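Local coordinates for uncharacterized protein AF_0924 (Archaeoglobus fulgidus, PDB 3DT5) that is of unknown function, is probably a membrane protein in its full-length form, and binds a calcium ion in this C-terminal domain, at residues Thr43-Glu48 against His69-Ala74; Ile28-Ala33 against Thr49-Arg54; Ser35-Thr40 against Asp127-Tyr132; Arg64-His69 against Glu92-Ala97. All blocks are in the same frame, centred on the assembly; numbering follows the deposited sequence.

Contact 1 (Thr43-Glu48 against His69-Ala74). With CA (calcium ion), chain B.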
loop_
_atom_site.group_PDB
_atom_site.type_symbol
_atom_site.label_atom_id
_atom_site.label_comp_id
_atom_site.label_asym_id
_atom_site.label_seq_id
_atom_site.Cartn_x
_atom_site.Cartn_y
_atom_site.Cartn_z
ATOM N N THR A 43 12.851 1.751 -4.348
ATOM C CA THR A 43 11.518 1.844 -3.763
ATOM C C THR A 43 10.498 2.570 -4.638
ATOM O O THR A 43 9.386 2.093 -4.776
ATOM C CB THR A 43 11.543 2.464 -2.370
ATOM O OG1 THR A 43 12.454 1.695 -1.577
ATOM C CG2 THR A 43 10.119 2.378 -1.683
ATOM N N GLU A 44 10.846 3.718 -5.216
ATOM C CA GLU A 44 9.843 4.389 -6.057
ATOM C C GLU A 44 9.451 3.485 -7.222
ATOM O O GLU A 44 8.264 3.419 -7.596
ATOM C CB GLU A 44 10.412 5.717 -6.598
ATOM C CG GLU A 44 10.673 6.780 -5.517
ATOM C CD GLU A 44 10.685 8.210 -6.097
ATOM O OE1 GLU A 44 10.388 8.396 -7.305
ATOM O OE2 GLU A 44 10.980 9.168 -5.348
ATOM N N ASP A 45 10.438 2.799 -7.825
ATOM C CA ASP A 45 10.125 1.913 -8.951
ATOM C C ASP A 45 9.307 0.693 -8.501
ATOM O O ASP A 45 8.391 0.220 -9.239
ATOM C CB ASP A 45 11.373 1.458 -9.690
ATOM C CG ASP A 45 12.046 2.588 -10.467
ATOM O OD1 ASP A 45 11.350 3.443 -11.073
ATOM O OD2 ASP A 45 13.288 2.604 -10.458
ATOM N N GLU A 46 9.603 0.186 -7.306
ATOM C CA GLU A 46 8.785 -0.897 -6.740
ATOM C C GLU A 46 7.327 -0.492 -6.504
ATOM O O GLU A 46 6.424 -1.256 -6.797
ATOM C CB GLU A 46 9.386 -1.464 -5.446
ATOM C CG GLU A 46 10.728 -2.169 -5.643
ATOM C CD GLU A 46 11.476 -2.340 -4.321
ATOM O OE1 GLU A 46 10.932 -1.931 -3.258
ATOM O OE2 GLU A 46 12.602 -2.871 -4.344
ATOM N N ILE A 47 7.091 0.721 -6.001
ATOM C CA ILE A 47 5.748 1.237 -5.894
ATOM C C ILE A 47 5.117 1.371 -7.293
ATOM O O ILE A 47 3.968 0.969 -7.488
ATOM C CB ILE A 47 5.713 2.622 -5.150
ATOM C CG1 ILE A 47 6.177 2.443 -3.679
ATOM C CG2 ILE A 47 4.291 3.271 -5.192
ATOM C CD1 ILE A 47 6.447 3.744 -3.017
ATOM N N GLU A 48 5.835 1.956 -8.253
ATOM C CA GLU A 48 5.281 2.048 -9.611
ATOM C C GLU A 48 4.849 0.701 -10.135
ATOM O O GLU A 48 3.774 0.569 -10.742
ATOM C CB GLU A 48 6.326 2.604 -10.603
ATOM C CG GLU A 48 6.479 4.054 -10.514
ATOM C CD GLU A 48 5.315 4.770 -11.166
ATOM O OE1 GLU A 48 4.845 4.337 -12.246
ATOM O OE2 GLU A 48 4.878 5.757 -10.583
ATOM N N HIS A 69 0.137 6.501 -11.138
ATOM C CA HIS A 69 1.464 7.087 -11.245
ATOM C C HIS A 69 1.921 7.541 -9.875
ATOM O O HIS A 69 1.109 7.958 -9.069
ATOM C CB HIS A 69 1.458 8.303 -12.173
ATOM C CG HIS A 69 1.074 7.992 -13.585
ATOM N ND1 HIS A 69 1.882 7.270 -14.435
ATOM C CD2 HIS A 69 -0.032 8.309 -14.303
ATOM C CE1 HIS A 69 1.288 7.143 -15.611
ATOM N NE2 HIS A 69 0.119 7.754 -15.555
ATOM N N PHE A 70 3.217 7.484 -9.603
ATOM C CA PHE A 70 3.695 7.875 -8.268
ATOM C C PHE A 70 5.078 8.564 -8.314
ATOM O O PHE A 70 5.275 9.575 -7.633
ATOM C CB PHE A 70 3.788 6.661 -7.329
ATOM C CG PHE A 70 4.459 6.983 -6.009
ATOM C CD1 PHE A 70 3.791 7.747 -5.054
ATOM C CD2 PHE A 70 5.776 6.580 -5.762
ATOM C CE1 PHE A 70 4.429 8.083 -3.835
ATOM C CE2 PHE A 70 6.413 6.922 -4.545
ATOM C CZ PHE A 70 5.713 7.668 -3.597
ATOM N N LYS A 71 6.002 7.981 -9.071
ATOM C CA LYS A 71 7.423 8.368 -9.096
ATOM C C LYS A 71 7.646 9.871 -9.159
ATOM O O LYS A 71 8.495 10.408 -8.454
ATOM C CB LYS A 71 8.076 7.853 -10.386
ATOM C CG LYS A 71 8.619 6.483 -10.342
ATOM C CD LYS A 71 9.292 6.133 -11.684
ATOM C CE LYS A 71 10.575 6.923 -11.927
ATOM N NZ LYS A 71 11.825 6.068 -11.861
ATOM N N PHE A 72 6.968 10.528 -10.098
ATOM C CA PHE A 72 7.232 11.929 -10.306
ATOM C C PHE A 72 6.336 12.854 -9.483
ATOM O O PHE A 72 6.315 14.057 -9.709
ATOM C CB PHE A 72 7.221 12.232 -11.810
ATOM C CG PHE A 72 8.262 11.450 -12.569
ATOM C CD1 PHE A 72 9.624 11.641 -12.308
ATOM C CD2 PHE A 72 7.893 10.483 -13.509
ATOM C CE1 PHE A 72 10.617 10.901 -12.999
ATOM C CE2 PHE A 72 8.870 9.715 -14.208
ATOM C CZ PHE A 72 10.234 9.936 -13.964
ATOM N N LYS A 73 5.627 12.295 -8.508
ATOM C CA LYS A 73 4.728 13.077 -7.671
ATOM C C LYS A 73 5.287 13.297 -6.289
ATOM O O LYS A 73 4.774 14.122 -5.533
ATOM C CB LYS A 73 3.351 12.387 -7.492
ATOM C CG LYS A 73 2.649 11.873 -8.754
ATOM C CD LYS A 73 2.328 12.936 -9.690
ATOM C CE LYS A 73 0.961 12.638 -10.291
ATOM N NZ LYS A 73 1.112 12.268 -11.682
ATOM N N ALA A 74 6.343 12.568 -5.935
ATOM C CA ALA A 74 6.841 12.604 -4.549
ATOM C C ALA A 74 8.302 12.140 -4.488
ATOM O O ALA A 74 8.787 11.550 -5.435
ATOM C CB ALA A 74 5.957 11.706 -3.659
HETATM CA CA CA B . 10.311 10.898 -7.034
HETATM O O HOH W 1 4.941 7.814 -13.139
#

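Contact 2 (Ile28-Ala33 against Thr49-Arg54)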
loop_
_atom_site.group_PDB
_atom_site.type_symbol
_atom_site.label_atom_id
_atom_site.label_comp_id
_atom_site.label_asym_id
_atom_site.label_seq_id
_atom_site.Cartn_x
_atom_site.Cartn_y
_atom_site.Cartn_z
ATOM N N ILE A 28 0.963 -6.306 1.549
ATOM C CA ILE A 28 2.067 -6.092 2.493
ATOM C C ILE A 28 3.173 -5.178 1.918
ATOM O O ILE A 28 3.563 -4.213 2.574
ATOM C CB ILE A 28 2.610 -7.432 3.040
ATOM C CG1 ILE A 28 1.502 -8.108 3.872
ATOM C CG2 ILE A 28 3.951 -7.213 3.885
ATOM C CD1 ILE A 28 1.739 -9.565 4.201
ATOM N N PRO A 29 3.688 -5.464 0.691
ATOM C CA PRO A 29 4.709 -4.521 0.210
ATOM C C PRO A 29 4.219 -3.093 0.045
ATOM O O PRO A 29 4.970 -2.174 0.331
ATOM C CB PRO A 29 5.179 -5.098 -1.140
ATOM C CG PRO A 29 4.377 -6.293 -1.378
ATOM C CD PRO A 29 3.494 -6.606 -0.211
ATOM N N LEU A 30 2.980 -2.882 -0.425
ATOM C CA LEU A 30 2.544 -1.493 -0.662
ATOM C C LEU A 30 2.321 -0.780 0.690
ATOM O O LEU A 30 2.693 0.420 0.860
ATOM C CB LEU A 30 1.215 -1.486 -1.454
ATOM C CG LEU A 30 0.776 -0.084 -1.940
ATOM C CD1 LEU A 30 1.892 0.566 -2.822
ATOM C CD2 LEU A 30 -0.520 -0.249 -2.762
ATOM N N ILE A 31 1.709 -1.503 1.641
ATOM C CA ILE A 31 1.567 -0.957 3.013
ATOM C C ILE A 31 2.955 -0.560 3.601
ATOM O O ILE A 31 3.116 0.566 4.141
ATOM C CB ILE A 31 0.750 -1.916 3.967
ATOM C CG1 ILE A 31 -0.719 -1.986 3.504
ATOM C CG2 ILE A 31 0.807 -1.421 5.440
ATOM C CD1 ILE A 31 -1.528 -3.159 4.136
ATOM N N LYS A 32 3.919 -1.477 3.566
ATOM C CA LYS A 32 5.288 -1.172 4.022
ATOM C C LYS A 32 5.925 0.032 3.328
ATOM O O LYS A 32 6.563 0.838 3.967
ATOM C CB LYS A 32 6.180 -2.393 3.889
ATOM C CG LYS A 32 5.822 -3.406 4.986
ATOM C CD LYS A 32 6.956 -4.307 5.367
ATOM C CE LYS A 32 6.975 -5.539 4.497
ATOM N NZ LYS A 32 7.372 -6.830 5.203
ATOM N N ALA A 33 5.790 0.137 2.018
ATOM C CA ALA A 33 6.350 1.281 1.275
ATOM C C ALA A 33 5.877 2.619 1.811
ATOM O O ALA A 33 6.598 3.611 1.687
ATOM C CB ALA A 33 5.989 1.172 -0.264
ATOM N N THR A 49 5.703 -0.297 -9.917
ATOM C CA THR A 49 5.414 -1.661 -10.310
ATOM C C THR A 49 4.198 -2.236 -9.628
ATOM O O THR A 49 3.318 -2.828 -10.295
ATOM C CB THR A 49 6.625 -2.562 -10.035
ATOM O OG1 THR A 49 7.664 -2.118 -10.894
ATOM C CG2 THR A 49 6.303 -4.064 -10.385
ATOM N N ILE A 50 4.102 -2.038 -8.314
ATOM C CA ILE A 50 2.888 -2.522 -7.589
ATOM C C ILE A 50 1.588 -1.930 -8.147
ATOM O O ILE A 50 0.586 -2.637 -8.304
ATOM C CB ILE A 50 3.006 -2.297 -6.050
ATOM C CG1 ILE A 50 4.089 -3.209 -5.491
ATOM C CG2 ILE A 50 1.667 -2.554 -5.344
ATOM C CD1 ILE A 50 4.552 -2.786 -4.059
ATOM N N ILE A 51 1.597 -0.630 -8.440
ATOM C CA ILE A 51 0.361 0.054 -8.783
ATOM C C ILE A 51 0.072 -0.039 -10.277
ATOM O O ILE A 51 -0.955 0.473 -10.741
ATOM C CB ILE A 51 0.302 1.496 -8.221
ATOM C CG1 ILE A 51 1.251 2.416 -9.054
ATOM C CG2 ILE A 51 0.540 1.439 -6.664
ATOM C CD1 ILE A 51 1.406 3.900 -8.546
ATOM N N THR A 52 0.922 -0.745 -11.013
ATOM C CA THR A 52 0.645 -1.007 -12.433
ATOM C C THR A 52 0.564 -2.512 -12.625
ATOM O O THR A 52 -0.526 -3.092 -12.743
ATOM C CB THR A 52 1.685 -0.346 -13.373
ATOM O OG1 THR A 52 3.019 -0.702 -12.965
ATOM C CG2 THR A 52 1.558 1.185 -13.323
ATOM N N CYS A 53 1.726 -3.115 -12.603
ATOM C CA CYS A 53 1.912 -4.536 -12.835
ATOM C C CYS A 53 1.214 -5.456 -11.813
ATOM O O CYS A 53 0.942 -6.608 -12.113
ATOM C CB CYS A 53 3.410 -4.803 -12.805
ATOM S SG CYS A 53 3.824 -6.502 -12.849
ATOM N N ARG A 54 0.986 -4.966 -10.594
ATOM C CA ARG A 54 0.334 -5.822 -9.575
ATOM C C ARG A 54 -1.080 -5.415 -9.248
ATOM O O ARG A 54 -1.677 -5.974 -8.321
ATOM C CB ARG A 54 1.189 -5.952 -8.314
ATOM C CG ARG A 54 2.584 -6.432 -8.675
ATOM C CD ARG A 54 3.342 -6.920 -7.506
ATOM N NE ARG A 54 4.762 -7.090 -7.818
ATOM C CZ ARG A 54 5.715 -7.275 -6.894
ATOM N NH1 ARG A 54 5.407 -7.345 -5.579
ATOM N NH2 ARG A 54 6.982 -7.398 -7.288
#

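Contact 3 (Ser35-Thr40 against Asp127-Tyr132)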
loop_
_atom_site.group_PDB
_atom_site.type_symbol
_atom_site.label_atom_id
_atom_site.label_comp_id
_atom_site.label_asym_id
_atom_site.label_seq_id
_atom_site.Cartn_x
_atom_site.Cartn_y
_atom_site.Cartn_z
ATOM N N SER A 35 4.574 3.042 5.088
ATOM C CA SER A 35 4.492 3.039 6.543
ATOM C C SER A 35 5.749 2.555 7.288
ATOM O O SER A 35 5.902 2.823 8.480
ATOM C CB SER A 35 3.263 2.245 6.997
ATOM O OG SER A 35 3.433 0.865 6.775
ATOM N N SER A 36 6.639 1.847 6.615
ATOM C CA SER A 36 7.824 1.396 7.298
ATOM C C SER A 36 9.032 2.254 6.843
ATOM O O SER A 36 9.004 2.876 5.778
ATOM C CB SER A 36 7.999 -0.111 7.101
ATOM O OG SER A 36 9.025 -0.405 6.195
ATOM N N TYR A 37 10.062 2.351 7.663
ATOM C CA TYR A 37 11.193 3.242 7.335
ATOM C C TYR A 37 12.111 2.767 6.202
ATOM O O TYR A 37 12.965 3.526 5.718
ATOM C CB TYR A 37 12.025 3.493 8.589
ATOM C CG TYR A 37 11.322 4.344 9.604
ATOM C CD1 TYR A 37 10.190 5.072 9.263
ATOM C CD2 TYR A 37 11.808 4.446 10.911
ATOM C CE1 TYR A 37 9.539 5.869 10.186
ATOM C CE2 TYR A 37 11.156 5.249 11.851
ATOM C CZ TYR A 37 10.028 5.958 11.464
ATOM O OH TYR A 37 9.357 6.732 12.367
ATOM N N VAL A 38 11.931 1.528 5.773
ATOM C CA VAL A 38 12.695 0.941 4.664
ATOM C C VAL A 38 12.555 1.740 3.363
ATOM O O VAL A 38 11.463 2.085 2.945
ATOM C CB VAL A 38 12.263 -0.515 4.433
ATOM C CG1 VAL A 38 12.926 -1.090 3.185
ATOM C CG2 VAL A 38 12.621 -1.380 5.688
ATOM N N TYR A 39 13.674 2.062 2.739
ATOM C CA TYR A 39 13.670 2.885 1.545
ATOM C C TYR A 39 14.987 2.610 0.879
ATOM O O TYR A 39 16.016 2.541 1.568
ATOM C CB TYR A 39 13.578 4.396 1.881
ATOM C CG TYR A 39 13.811 5.234 0.649
ATOM C CD1 TYR A 39 12.768 5.488 -0.261
ATOM C CD2 TYR A 39 15.096 5.702 0.329
ATOM C CE1 TYR A 39 12.997 6.238 -1.453
ATOM C CE2 TYR A 39 15.338 6.428 -0.870
ATOM C CZ TYR A 39 14.274 6.700 -1.737
ATOM O OH TYR A 39 14.493 7.393 -2.917
ATOM N N THR A 40 14.961 2.418 -0.440
ATOM C CA THR A 40 16.164 2.107 -1.238
ATOM C C THR A 40 16.064 2.894 -2.508
ATOM O O THR A 40 15.025 3.513 -2.755
ATOM C CB THR A 40 16.213 0.621 -1.644
ATOM O OG1 THR A 40 15.130 0.333 -2.563
ATOM C CG2 THR A 40 16.094 -0.244 -0.403
ATOM N N ASP A 127 0.644 4.811 10.926
ATOM C CA ASP A 127 0.665 6.168 10.411
ATOM C C ASP A 127 1.233 6.104 9.002
ATOM O O ASP A 127 2.238 5.463 8.784
ATOM C CB ASP A 127 1.556 7.062 11.304
ATOM C CG ASP A 127 1.011 7.158 12.719
ATOM O OD1 ASP A 127 -0.219 7.062 12.871
ATOM O OD2 ASP A 127 1.791 7.286 13.681
ATOM N N TRP A 128 0.598 6.787 8.058
ATOM C CA TRP A 128 1.125 6.862 6.690
ATOM C C TRP A 128 2.285 7.868 6.676
ATOM O O TRP A 128 2.174 8.961 7.261
ATOM C CB TRP A 128 0.025 7.288 5.739
ATOM C CG TRP A 128 -1.126 6.317 5.739
ATOM C CD1 TRP A 128 -2.451 6.608 5.909
ATOM C CD2 TRP A 128 -1.033 4.892 5.566
ATOM N NE1 TRP A 128 -3.205 5.445 5.829
ATOM C CE2 TRP A 128 -2.357 4.379 5.621
ATOM C CE3 TRP A 128 0.029 4.004 5.320
ATOM C CZ2 TRP A 128 -2.635 3.009 5.440
ATOM C CZ3 TRP A 128 -0.255 2.629 5.126
ATOM C CH2 TRP A 128 -1.574 2.157 5.204
ATOM N N LEU A 129 3.393 7.497 6.067
ATOM C CA LEU A 129 4.576 8.376 6.054
ATOM C C LEU A 129 4.499 9.303 4.813
ATOM O O LEU A 129 5.292 9.178 3.868
ATOM C CB LEU A 129 5.856 7.549 6.064
ATOM C CG LEU A 129 6.054 6.741 7.366
ATOM C CD1 LEU A 129 7.237 5.866 7.268
ATOM C CD2 LEU A 129 6.181 7.599 8.643
ATOM N N ILE A 130 3.496 10.183 4.816
ATOM C CA ILE A 130 3.235 11.044 3.686
ATOM C C ILE A 130 3.025 12.489 4.170
ATOM O O ILE A 130 2.535 12.719 5.279
ATOM C CB ILE A 130 2.018 10.559 2.864
ATOM C CG1 ILE A 130 0.715 10.497 3.710
ATOM C CG2 ILE A 130 2.329 9.183 2.117
ATOM C CD1 ILE A 130 -0.556 10.279 2.865
ATOM N N GLY A 131 3.372 13.454 3.326
ATOM C CA GLY A 131 3.233 14.887 3.690
ATOM C C GLY A 131 3.215 15.766 2.465
ATOM O O GLY A 131 3.569 15.321 1.380
ATOM N N TYR A 132 2.765 17.007 2.608
ATOM C CA TYR A 132 3.029 17.962 1.549
ATOM C C TYR A 132 3.427 19.358 2.063
ATOM O O TYR A 132 3.929 20.154 1.273
ATOM C CB TYR A 132 1.841 18.057 0.581
ATOM C CG TYR A 132 0.652 18.693 1.211
ATOM C CD1 TYR A 132 0.385 20.061 1.062
ATOM C CD2 TYR A 132 -0.190 17.938 2.010
ATOM C CE1 TYR A 132 -0.745 20.648 1.696
ATOM C CE2 TYR A 132 -1.315 18.496 2.641
ATOM C CZ TYR A 132 -1.591 19.833 2.488
ATOM O OH TYR A 132 -2.697 20.334 3.131
HETATM O O HOH W 2 4.390 4.431 9.967
#

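Contact 4 (Arg64-His69 against Glu92-Ala97)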
loop_
_atom_site.group_PDB
_atom_site.type_symbol
_atom_site.label_atom_id
_atom_site.label_comp_id
_atom_site.label_asym_id
_atom_site.label_seq_id
_atom_site.Cartn_x
_atom_site.Cartn_y
_atom_site.Cartn_z
ATOM N N ARG A 64 -10.619 1.466 -7.865
ATOM C CA ARG A 64 -11.313 2.737 -8.150
ATOM C C ARG A 64 -10.517 3.989 -7.783
ATOM O O ARG A 64 -10.676 5.035 -8.417
ATOM C CB ARG A 64 -12.685 2.763 -7.473
ATOM C CG ARG A 64 -13.623 1.928 -8.364
ATOM C CD ARG A 64 -14.897 1.575 -7.797
ATOM N NE ARG A 64 -15.745 1.308 -8.950
ATOM C CZ ARG A 64 -16.872 0.608 -8.926
ATOM N NH1 ARG A 64 -17.303 0.056 -7.795
ATOM N NH2 ARG A 64 -17.573 0.465 -10.053
ATOM N N VAL A 65 -9.733 3.898 -6.713
ATOM C CA VAL A 65 -9.091 5.095 -6.148
ATOM C C VAL A 65 -7.579 5.039 -6.208
ATOM O O VAL A 65 -6.922 6.047 -5.973
ATOM C CB VAL A 65 -9.552 5.401 -4.650
ATOM C CG1 VAL A 65 -11.083 5.667 -4.590
ATOM C CG2 VAL A 65 -9.190 4.247 -3.728
ATOM N N LEU A 66 -7.001 3.879 -6.526
ATOM C CA LEU A 66 -5.541 3.752 -6.455
ATOM C C LEU A 66 -4.909 4.518 -7.634
ATOM O O LEU A 66 -5.271 4.233 -8.795
ATOM C CB LEU A 66 -5.133 2.264 -6.530
ATOM C CG LEU A 66 -3.631 1.922 -6.450
ATOM C CD1 LEU A 66 -3.072 2.257 -5.022
ATOM C CD2 LEU A 66 -3.444 0.417 -6.807
ATOM N N PRO A 67 -4.011 5.505 -7.369
ATOM C CA PRO A 67 -3.388 6.236 -8.472
ATOM C C PRO A 67 -2.572 5.301 -9.396
ATOM O O PRO A 67 -2.123 4.219 -8.977
ATOM C CB PRO A 67 -2.406 7.209 -7.752
ATOM C CG PRO A 67 -3.039 7.396 -6.345
ATOM C CD PRO A 67 -3.531 5.989 -6.057
HETATM N N MSE A 68 -2.412 5.741 -10.643
HETATM C CA MSE A 68 -1.677 5.006 -11.674
HETATM C C MSE A 68 -0.193 5.344 -11.686
HETATM O O MSE A 68 0.616 4.601 -12.231
HETATM C CB MSE A 68 -2.195 5.445 -13.049
HETATM C CG MSE A 68 -2.218 4.331 -14.039
HETATM SE SE MSE A 68 -3.735 3.235 -13.534
HETATM C CE MSE A 68 -4.873 4.569 -12.629
ATOM N N HIS A 69 0.137 6.501 -11.138
ATOM C CA HIS A 69 1.464 7.087 -11.245
ATOM C C HIS A 69 1.921 7.541 -9.875
ATOM O O HIS A 69 1.109 7.958 -9.069
ATOM C CB HIS A 69 1.458 8.303 -12.173
ATOM C CG HIS A 69 1.074 7.992 -13.585
ATOM N ND1 HIS A 69 1.882 7.270 -14.435
ATOM C CD2 HIS A 69 -0.032 8.309 -14.303
ATOM C CE1 HIS A 69 1.288 7.143 -15.611
ATOM N NE2 HIS A 69 0.119 7.754 -15.555
ATOM N N GLU A 92 -3.553 14.092 -1.282
ATOM C CA GLU A 92 -4.915 13.759 -0.887
ATOM C C GLU A 92 -5.378 12.452 -1.545
ATOM O O GLU A 92 -6.025 11.620 -0.857
ATOM C CB GLU A 92 -5.896 14.917 -1.158
ATOM C CG GLU A 92 -5.632 16.185 -0.326
ATOM C CD GLU A 92 -5.801 15.990 1.195
ATOM O OE1 GLU A 92 -6.481 15.035 1.626
ATOM O OE2 GLU A 92 -5.279 16.827 1.972
ATOM N N GLN A 93 -5.054 12.263 -2.840
ATOM C CA GLN A 93 -5.391 11.004 -3.578
ATOM C C GLN A 93 -4.755 9.811 -2.881
ATOM O O GLN A 93 -5.402 8.797 -2.660
ATOM C CB GLN A 93 -4.840 10.986 -5.008
ATOM C CG GLN A 93 -5.474 11.947 -5.946
ATOM C CD GLN A 93 -5.595 11.371 -7.349
ATOM O OE1 GLN A 93 -4.722 10.612 -7.816
ATOM N NE2 GLN A 93 -6.705 11.712 -8.028
ATOM N N TRP A 94 -3.479 9.953 -2.542
ATOM C CA TRP A 94 -2.756 8.867 -1.882
ATOM C C TRP A 94 -3.245 8.629 -0.482
ATOM O O TRP A 94 -3.360 7.477 -0.067
ATOM C CB TRP A 94 -1.213 9.082 -1.903
ATOM C CG TRP A 94 -0.645 8.553 -3.157
ATOM C CD1 TRP A 94 -0.383 9.243 -4.296
ATOM C CD2 TRP A 94 -0.373 7.161 -3.449
ATOM N NE1 TRP A 94 0.043 8.384 -5.270
ATOM C CE2 TRP A 94 0.060 7.099 -4.783
ATOM C CE3 TRP A 94 -0.498 5.968 -2.714
ATOM C CZ2 TRP A 94 0.410 5.885 -5.414
ATOM C CZ3 TRP A 94 -0.148 4.740 -3.356
ATOM C CH2 TRP A 94 0.307 4.727 -4.676
ATOM N N LYS A 95 -3.562 9.686 0.270
ATOM C CA LYS A 95 -4.089 9.431 1.615
ATOM C C LYS A 95 -5.400 8.603 1.564
ATOM O O LYS A 95 -5.599 7.649 2.304
ATOM C CB LYS A 95 -4.314 10.748 2.352
ATOM C CG LYS A 95 -4.629 10.500 3.837
ATOM C CD LYS A 95 -5.512 11.587 4.453
ATOM C CE LYS A 95 -6.506 10.923 5.442
ATOM N NZ LYS A 95 -7.628 11.869 5.790
ATOM N N GLU A 96 -6.295 8.998 0.670
ATOM C CA GLU A 96 -7.554 8.301 0.455
ATOM C C GLU A 96 -7.312 6.834 0.022
ATOM O O GLU A 96 -7.946 5.902 0.524
ATOM C CB GLU A 96 -8.316 9.089 -0.602
ATOM C CG GLU A 96 -9.476 8.413 -1.206
ATOM C CD GLU A 96 -10.305 9.385 -2.070
ATOM O OE1 GLU A 96 -10.301 10.627 -1.793
ATOM O OE2 GLU A 96 -10.967 8.892 -3.014
ATOM N N ALA A 97 -6.400 6.635 -0.920
ATOM C CA ALA A 97 -6.132 5.285 -1.421
ATOM C C ALA A 97 -5.482 4.399 -0.362
ATOM O O ALA A 97 -5.825 3.220 -0.287
ATOM C CB ALA A 97 -5.287 5.325 -2.696
HETATM O O HOH W 3 -7.459 8.261 -4.425
#

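Contact 1 (Thr43-Glu48 against His69-Ala74)
E44 of helix 43-52 and the loop 69-74 share a calcium site, and E48, one turn on, holds the same loop by its backbone. From its CB the E48 chain bends at CG (chi2 -76°), where CG makes a tight 3.2 Å approach to CG of K71, the two chains crossing at about a right angle. OE2 then takes two N-H groups. The bond from N of F70 is short, 2.6 Å, but bent (137°), and arrives nearly in line with C-O; that from N of K71, 2.9 Å, is almost straight, on the anti side but 25° out of the carboxylate plane. With an alanine here, both amides are likely to lose their acceptor and the loop to shift beside the metal. E44, extended beyond CG, gives both carboxylate oxygens to the calcium, which the carbonyl O atoms of K71 and A74 and the side chain of D75 also bind. I47 CD1 packs 3.5 Å from CE2 of F70. K71 NZ forms a 2.8 Å salt bridge with OD1 of D45, on the syn side and somewhat out of the carboxylate plane.

Contact 2 (Ile28-Ala33 against Thr49-Arg54)
I50 of helix 43-52 pushes its two branches against P29 and L30 of helix 16-35, and what joins the two segments is apolar side-chain packing between two helices in the buried interior of the domain. The longer branch reaches P29: CD1 of I50 lies 3.8 Å from CB of the proline ring and also comes close to the backbone N of L30. The shorter branch meets the leucine, with CG2 of I50 4.0 Å from CD1 of L30. L30 has CG anti to its own N (chi1 -171°), a setting that carries both methyls over toward the second helix; CD2 as well as CD1 rests near that same CG2. I51 adds its CG2, 4.2 Å from CD1 of L30, with the two side chains at about a right angle.

No hydrogen bond spans these segments. R54 adds only a loose van der Waals contact, its NH1 4.5 Å from CG of P29, which stands at the guanidinium edge near its plane, while NH1 hydrogen-bonds to the carbonyl O of K25. Helix 16-35 is kinked at P29, whose ring nitrogen has no hydrogen to give to the preceding turn. Behind this interface L30 and I31 pack on L101 of the long helix 88-116, whereas I51 reaches on to L66 and F70.

Contact 3 (Ser35-Thr40 against Asp127-Tyr132)
L129 lays its CD1 methyl against the loop that leaves helix 16-35, touching S35, S36 and Y37 in succession. CD1 of L129 is 3.5 Å from the carbonyl O of S35. The carbonyl O of S36 lies 3.8 Å from CD1 of L129. The same methyl meets the edge of the Y37 ring, in its plane, 3.7 Å from CD1 of the tyrosine. Beside this, CB of S35 touches both the carbonyl O of D127, 3.8 Å away, and the indole of W128, where CZ3 lies 4.0 Å off.

One water donates to the carbonyl O of S35 and to that of D127, each at 2.7 Å, and so bridges two acceptors that could not bond directly.

The next shell sets these groups in place. A chi1 of 71° brings OG of S35 back to the carbonyl O of I31 in the preceding helix. The indole is tied through NE1 to OD1 of D99. L129 is the centre of an inverse gamma turn, and its backbone is bonded to F34 and W83. Just beyond it, strand 130-131 runs parallel to strand 83-85 at one margin of the small mixed sheet, with W128 and I130 resting on helices 16-35 and 88-116.

Contact 4 (Arg64-His69 against Glu92-Ala97)
P67 lays its ring on one face of the W94 indole, seated in the angle between the indole and the methyl of A97, and so joins segment 64-69 to helix 88-116. CG of the proline lies 3.6 Å from the centroid of the five-membered ring of W94 and 20° off its normal, a CH-pi contact; the neighbouring CB leans over NE1 and CE2. CD of the same proline settles against CB of A97, 3.8 Å away. The small alanine makes a shallow seat: its CB also lies 3.7 Å from the carbonyl O of V65, and CG2 of V65 lies alongside, 4.2 Å from CB of A97. L66 sends CD1 toward the six-membered ring of W94, where CZ3 is 4.2 Å away, while at the exposed side CG1 of V65 lies 3.6 Å from OE2 of E96.

NE1 of W94 is buried without a hydrogen-bond partner; the carbonyl O of H69 lies near the ring plane, 4.0 Å from NE1. A water bridges the backbones, donating to the carbonyl O atoms of V65 and Q93. Were W94 a serine, the P67 ring would probably lose the flat surface it packs on, and a gap would open beside L66.

F34 stacks on W94 and F70 meets it edge-to-face. This is an aromatic core, with a proline-on-tryptophan CH-pi contact joining the loop after helix 60-65 to the long helix.

The four contacts lie in one domain, their centres 10 to 15 Å apart. Contacts 1 and 2 share helix 43-52, whose successive turns first face the calcium loop and then helix 16-35. Contacts 1 and 4 share H69, so the segment that leaves helix 60-65 packs on helix 88-116 before it reaches the metal. I51 of contact 2 touches both F70 and the backbone of P67, linking contacts 1, 2 and 4. Contact 3 spans the segments of contacts 1 and 4 and brings the C-terminal strand back beside the early helix. Contact 2 closes before contact 4 opens, but contact 1 crosses both along the chain, so distant segments are tied together next to the calcium site of a protein whose function is unknown.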